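Local coordinates for probable signal peptide protein (PDB 2QGU), which binds a phosphatidylethanolamine molecule in a pocket and probably carries phospholipid, as MlaC-family proteins do, at residues 99-102 against 103-107; 195-198 against 199-203. The protein carries 13 engineered substitutions. One frame throughout, in Å; residues are numbered along the deposited sequence.

Contact 1 belongs to helix 91-114 and contact 2 to helix 191-206, the last helix of the model; the antiparallel sheet and helix 173-188 lie between them in sequence. In space their centres are only about 10 Å apart, on the same side of the chain's centre. The two helices are joined there by Asn-202, whose OD1 lies 2.8 Å from Ser-103 OG and whose ND2 lies 3.0 Å from Gly-100 O, both probable hydrogen bonds, while Leu-198 and Arg-201 pack on Leu-104. Contact 1 lies nearer the middle of the molecule and reaches the lipid through Leu-105; contact 2 backs helix 91-114 from outside, with the Asn-202 side chain about 11 Å from the lipid.

Contact 1 of 2, residues 99-102 against 103-107; sequences DGFK and SLLIR. Engineered in segment 103-107: Ser-103 (natural residue Thr), Ile-106 (natural residue Val).
The ring of Phe-101 meets two leucines of the next helical turn in different ways. Leu-104 CD2 comes to the ring edge, near its plane, but that side chain has two conformers and the contact rests on one of them, so it is provisional. Leu-105 approaches at a slant, its CD1 3.9 Å from Phe-101 CE1. With CG anti to its carbonyl carbon (chi1 -65°), Leu-105 leans back toward the ring. Phe-181 adds an edge-to-face ring contact, and the rings of Tyr-177 and Phe-74 meet it at intermediate angles. The other flat group, the guanidinium of Arg-107, uses its edge: NE-H points in plane to Ser-103 OG at 3.0 Å. This oxygen also bonds to Asn-202, on helix 191-206; Ser-103 is engineered. The Phe-101 to leucine and Ser-103 to Arg-107 pairs are i to i+3 and i to i+4 contacts within helix 91-114 of the MlaC fold, where Leu-105 also touches the bound phosphatidylethanolamine. Backbone bonds run from Ser-103 N to Asp-99 O (3.0 Å) and from Ile-106 N to Lys-102 O (3.0 Å). On the flank facing helix 57-67, Lys-102 and the engineered Ile-106 lie alongside each other, pointing the same way. Ile-106 CD1 is 3.9 Å from Lys-102 CG, and the extended lysine carries NZ on to a salt bridge with Asp-65.

Contact 2 of 2, residues 195-198 against 199-203; sequences VQFL and DERNA
From Val-195 to Asn-202 the chain keeps regular alpha-helical i to i+4 bonding: Asp-199 N to Val-195 O and Glu-200 N to Gln-196 O are both 3.0 Å, and Arg-201 N to Phe-197 O is 2.9 Å. Leu-198 O takes two donors, Asn-202 N at 3.0 Å and, weakly and well off straight (125°), Asn-202 ND2 at 3.1 Å. That ND2 also bonds to Gly-100 O, and OD1 to Ser-103 OG, on helix 91-114. Among the side chains, the distinctive pair is Phe-197 and Arg-201. With CG anti to its carbonyl carbon (chi1 -70°), Arg-201 sets that methylene over one face of the Phe-197 ring. CG sits 3.9 Å from the ring centroid, in a CH-pi contact set toward the rim. The bend at chi2 then turns NE and the guanidinium past the CE1-CZ edge, ring and guanidinium planes 66° apart. Arg-201 NE is modelled only 3.1 Å from Phe-197 CE1, tight enough that the detail there is doubtful. One residue earlier on the helix, Glu-200 slants across Gln-196, its OE2 3.5 Å from Gln-196 CG. Arg-188 holds both ends: NH2 forms a salt bridge with Glu-200 OE1, and NH1 gives a weak hydrogen bond to Gln-196 OE1. Phe-197 also touches Gln-180, Val-184 and Arg-188 of helix 173-188, Leu-198 reaches Phe-181 of that helix, and Val-195 touches Ile-97 where helix 191-206 packs on helix 91-114.

Contact 1 of 2, residues 99-102 against 103-107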
loop_
_atom_site.group_PDB
_atom_site.type_symbol
_atom_site.label_atom_id
_atom_site.label_comp_id
_atom_site.label_asym_id
_atom_site.label_seq_id
_atom_site.Cartn_x
_atom_site.Cartn_y
_atom_site.Cartn_z
ATOM N N ASP A 99 -4.626 -10.257 4.646
ATOM C CA ASP A 99 -4.167 -10.970 3.458
ATOM C C ASP A 99 -5.022 -10.651 2.232
ATOM O O ASP A 99 -4.497 -10.430 1.140
ATOM C CB ASP A 99 -4.134 -12.479 3.714
ATOM C CG ASP A 99 -3.081 -12.887 4.735
ATOM O OD1 ASP A 99 -2.238 -12.049 5.116
ATOM O OD2 ASP A 99 -3.095 -14.063 5.158
ATOM N N GLY A 100 -6.341 -10.609 2.419
ATOM C CA GLY A 100 -7.260 -10.316 1.315
ATOM C C GLY A 100 -7.158 -8.880 0.831
ATOM O O GLY A 100 -7.242 -8.615 -0.367
ATOM N N PHE A 101 -6.998 -7.956 1.776
ATOM C CA PHE A 101 -6.812 -6.535 1.478
ATOM C C PHE A 101 -5.481 -6.313 0.737
ATOM O O PHE A 101 -5.441 -5.620 -0.284
ATOM C CB PHE A 101 -6.906 -5.752 2.799
ATOM C CG PHE A 101 -6.847 -4.243 2.675
ATOM C CD1 PHE A 101 -7.247 -3.571 1.521
ATOM C CD2 PHE A 101 -6.444 -3.494 3.778
ATOM C CE1 PHE A 101 -7.192 -2.175 1.461
ATOM C CE2 PHE A 101 -6.387 -2.105 3.728
ATOM C CZ PHE A 101 -6.764 -1.446 2.572
ATOM N N LYS A 102 -4.412 -6.946 1.218
ATOM C CA LYS A 102 -3.112 -6.885 0.544
ATOM C C LYS A 102 -3.209 -7.410 -0.891
ATOM O O LYS A 102 -2.745 -6.765 -1.828
ATOM C CB LYS A 102 -2.066 -7.657 1.336
ATOM C CG LYS A 102 -0.703 -7.719 0.681
ATOM C CD LYS A 102 0.260 -8.504 1.550
ATOM C CE LYS A 102 1.487 -8.909 0.772
ATOM N NZ LYS A 102 2.200 -10.012 1.478
ATOM N N SER A 103 -3.819 -8.579 -1.062
ATOM C CA SER A 103 -4.017 -9.133 -2.396
ATOM C C SER A 103 -4.825 -8.196 -3.296
ATOM O O SER A 103 -4.485 -8.013 -4.463
ATOM C CB SER A 103 -4.691 -10.505 -2.298
ATOM O OG SER A 103 -5.102 -10.967 -3.577
ATOM N N LEU A 104 -5.880 -7.603 -2.736
ATOM C CA LEU A 104 -6.743 -6.665 -3.451
ATOM C C LEU A 104 -5.951 -5.476 -3.998
ATOM O O LEU A 104 -6.097 -5.105 -5.163
ATOM C CB LEU A 104 -7.880 -6.197 -2.527
ATOM C CG LEU A 104 -8.831 -5.060 -2.922
ATOM C CD1 LEU A 104 -9.692 -5.439 -4.105
ATOM C CD2 LEU A 104 -9.714 -4.677 -1.745
ATOM N N LEU A 105 -5.100 -4.900 -3.155
ATOM C CA LEU A 105 -4.259 -3.768 -3.555
ATOM C C LEU A 105 -3.196 -4.149 -4.583
ATOM O O LEU A 105 -2.996 -3.425 -5.555
ATOM C CB LEU A 105 -3.615 -3.100 -2.339
ATOM C CG LEU A 105 -4.573 -2.423 -1.360
ATOM C CD1 LEU A 105 -3.757 -1.798 -0.240
ATOM C CD2 LEU A 105 -5.436 -1.365 -2.055
ATOM N N ILE A 106 -2.525 -5.283 -4.379
ATOM C CA ILE A 106 -1.493 -5.709 -5.321
ATOM C C ILE A 106 -2.126 -5.936 -6.697
ATOM O O ILE A 106 -1.614 -5.452 -7.706
ATOM C CB ILE A 106 -0.723 -6.969 -4.840
ATOM C CG1 ILE A 106 0.015 -6.693 -3.524
ATOM C CG2 ILE A 106 0.263 -7.442 -5.915
ATOM C CD1 ILE A 106 0.682 -7.925 -2.918
ATOM N N ARG A 107 -3.251 -6.647 -6.738
ATOM C CA ARG A 107 -3.948 -6.905 -7.998
ATOM C C ARG A 107 -4.449 -5.627 -8.673
ATOM O O ARG A 107 -4.443 -5.526 -9.898
ATOM C CB ARG A 107 -5.101 -7.889 -7.783
ATOM C CG ARG A 107 -4.641 -9.276 -7.382
ATOM C CD ARG A 107 -5.818 -10.173 -6.976
ATOM N NE ARG A 107 -5.326 -11.480 -6.542
ATOM C CZ ARG A 107 -5.056 -12.494 -7.360
ATOM N NH1 ARG A 107 -5.238 -12.366 -8.668
ATOM N NH2 ARG A 107 -4.596 -13.637 -6.869
#

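Contact 2 of 2, residues 195-198 against 199-203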
loop_
_atom_site.group_PDB
_atom_site.type_symbol
_atom_site.label_atom_id
_atom_site.label_comp_id
_atom_site.label_asym_id
_atom_site.label_seq_id
_atom_site.Cartn_x
_atom_site.Cartn_y
_atom_site.Cartn_z
ATOM N N VAL A 195 -15.148 -10.161 5.055
ATOM C CA VAL A 195 -14.370 -11.282 4.525
ATOM C C VAL A 195 -14.972 -11.762 3.198
ATOM O O VAL A 195 -14.258 -11.960 2.215
ATOM C CB VAL A 195 -14.281 -12.448 5.546
ATOM C CG1 VAL A 195 -13.578 -13.673 4.940
ATOM C CG2 VAL A 195 -13.565 -12.002 6.819
ATOM N N GLN A 196 -16.292 -11.928 3.180
ATOM C CA GLN A 196 -17.018 -12.313 1.971
ATOM C C GLN A 196 -16.785 -11.314 0.831
ATOM O O GLN A 196 -16.515 -11.710 -0.307
ATOM C CB GLN A 196 -18.512 -12.426 2.289
ATOM C CG GLN A 196 -19.395 -12.892 1.137
ATOM C CD GLN A 196 -20.871 -12.833 1.491
ATOM O OE1 GLN A 196 -21.404 -11.768 1.810
ATOM N NE2 GLN A 196 -21.538 -13.980 1.435
ATOM N N PHE A 197 -16.890 -10.024 1.145
ATOM C CA PHE A 197 -16.675 -8.954 0.172
ATOM C C PHE A 197 -15.263 -8.992 -0.410
ATOM O O PHE A 197 -15.084 -8.867 -1.627
ATOM C CB PHE A 197 -16.958 -7.600 0.831
ATOM C CG PHE A 197 -16.568 -6.405 -0.002
ATOM C CD1 PHE A 197 -17.385 -5.964 -1.041
ATOM C CD2 PHE A 197 -15.408 -5.693 0.288
ATOM C CE1 PHE A 197 -17.036 -4.848 -1.794
ATOM C CE2 PHE A 197 -15.051 -4.575 -0.463
ATOM C CZ PHE A 197 -15.869 -4.151 -1.502
ATOM N N LEU A 198 -14.262 -9.158 0.452
ATOM C CA LEU A 198 -12.882 -9.216 -0.033
ATOM C C LEU A 198 -12.655 -10.415 -0.948
ATOM O O LEU A 198 -11.966 -10.302 -1.958
ATOM C CB LEU A 198 -11.880 -9.175 1.124
ATOM C CG LEU A 198 -11.793 -7.828 1.855
ATOM C CD1 LEU A 198 -10.897 -7.954 3.081
ATOM C CD2 LEU A 198 -11.290 -6.709 0.949
ATOM N N ASP A 199 -13.268 -11.550 -0.610
ATOM C CA ASP A 199 -13.226 -12.724 -1.479
ATOM C C ASP A 199 -13.825 -12.413 -2.853
ATOM O O ASP A 199 -13.239 -12.751 -3.887
ATOM C CB ASP A 199 -13.953 -13.903 -0.827
ATOM C CG ASP A 199 -13.190 -14.496 0.346
ATOM O OD1 ASP A 199 -12.040 -14.076 0.612
ATOM O OD2 ASP A 199 -13.753 -15.387 1.020
ATOM N N GLU A 200 -14.976 -11.743 -2.861
ATOM C CA GLU A 200 -15.617 -11.326 -4.113
ATOM C C GLU A 200 -14.728 -10.408 -4.952
ATOM O O GLU A 200 -14.606 -10.590 -6.163
ATOM C CB GLU A 200 -16.948 -10.640 -3.825
ATOM C CG GLU A 200 -18.003 -11.565 -3.259
ATOM C CD GLU A 200 -19.197 -10.817 -2.698
ATOM O OE1 GLU A 200 -19.298 -9.595 -2.921
ATOM O OE2 GLU A 200 -20.027 -11.460 -2.018
ATOM N N ARG A 201 -14.104 -9.429 -4.299
ATOM C CA ARG A 201 -13.263 -8.464 -5.002
ATOM C C ARG A 201 -12.038 -9.128 -5.613
ATOM O O ARG A 201 -11.668 -8.840 -6.754
ATOM C CB ARG A 201 -12.842 -7.322 -4.071
ATOM C CG ARG A 201 -13.976 -6.383 -3.684
ATOM C CD ARG A 201 -14.492 -5.574 -4.878
ATOM N NE ARG A 201 -15.763 -4.922 -4.566
ATOM C CZ ARG A 201 -16.502 -4.221 -5.425
ATOM N NH1 ARG A 201 -17.642 -3.675 -5.017
ATOM N NH2 ARG A 201 -16.109 -4.052 -6.683
ATOM N N ASN A 202 -11.417 -10.025 -4.852
ATOM C CA ASN A 202 -10.256 -10.748 -5.348
ATOM C C ASN A 202 -10.606 -11.686 -6.488
ATOM O O ASN A 202 -9.831 -11.827 -7.427
ATOM C CB ASN A 202 -9.536 -11.463 -4.208
ATOM C CG ASN A 202 -8.639 -10.524 -3.430
ATOM O OD1 ASN A 202 -7.710 -9.935 -3.991
ATOM N ND2 ASN A 202 -8.914 -10.364 -2.141
ATOM N N ALA A 203 -11.784 -12.302 -6.421
ATOM C CA ALA A 203 -12.262 -13.125 -7.528
ATOM C C ALA A 203 -12.491 -12.294 -8.795
ATOM O O ALA A 203 -12.116 -12.712 -9.889
ATOM C CB ALA A 203 -13.526 -13.875 -7.132
#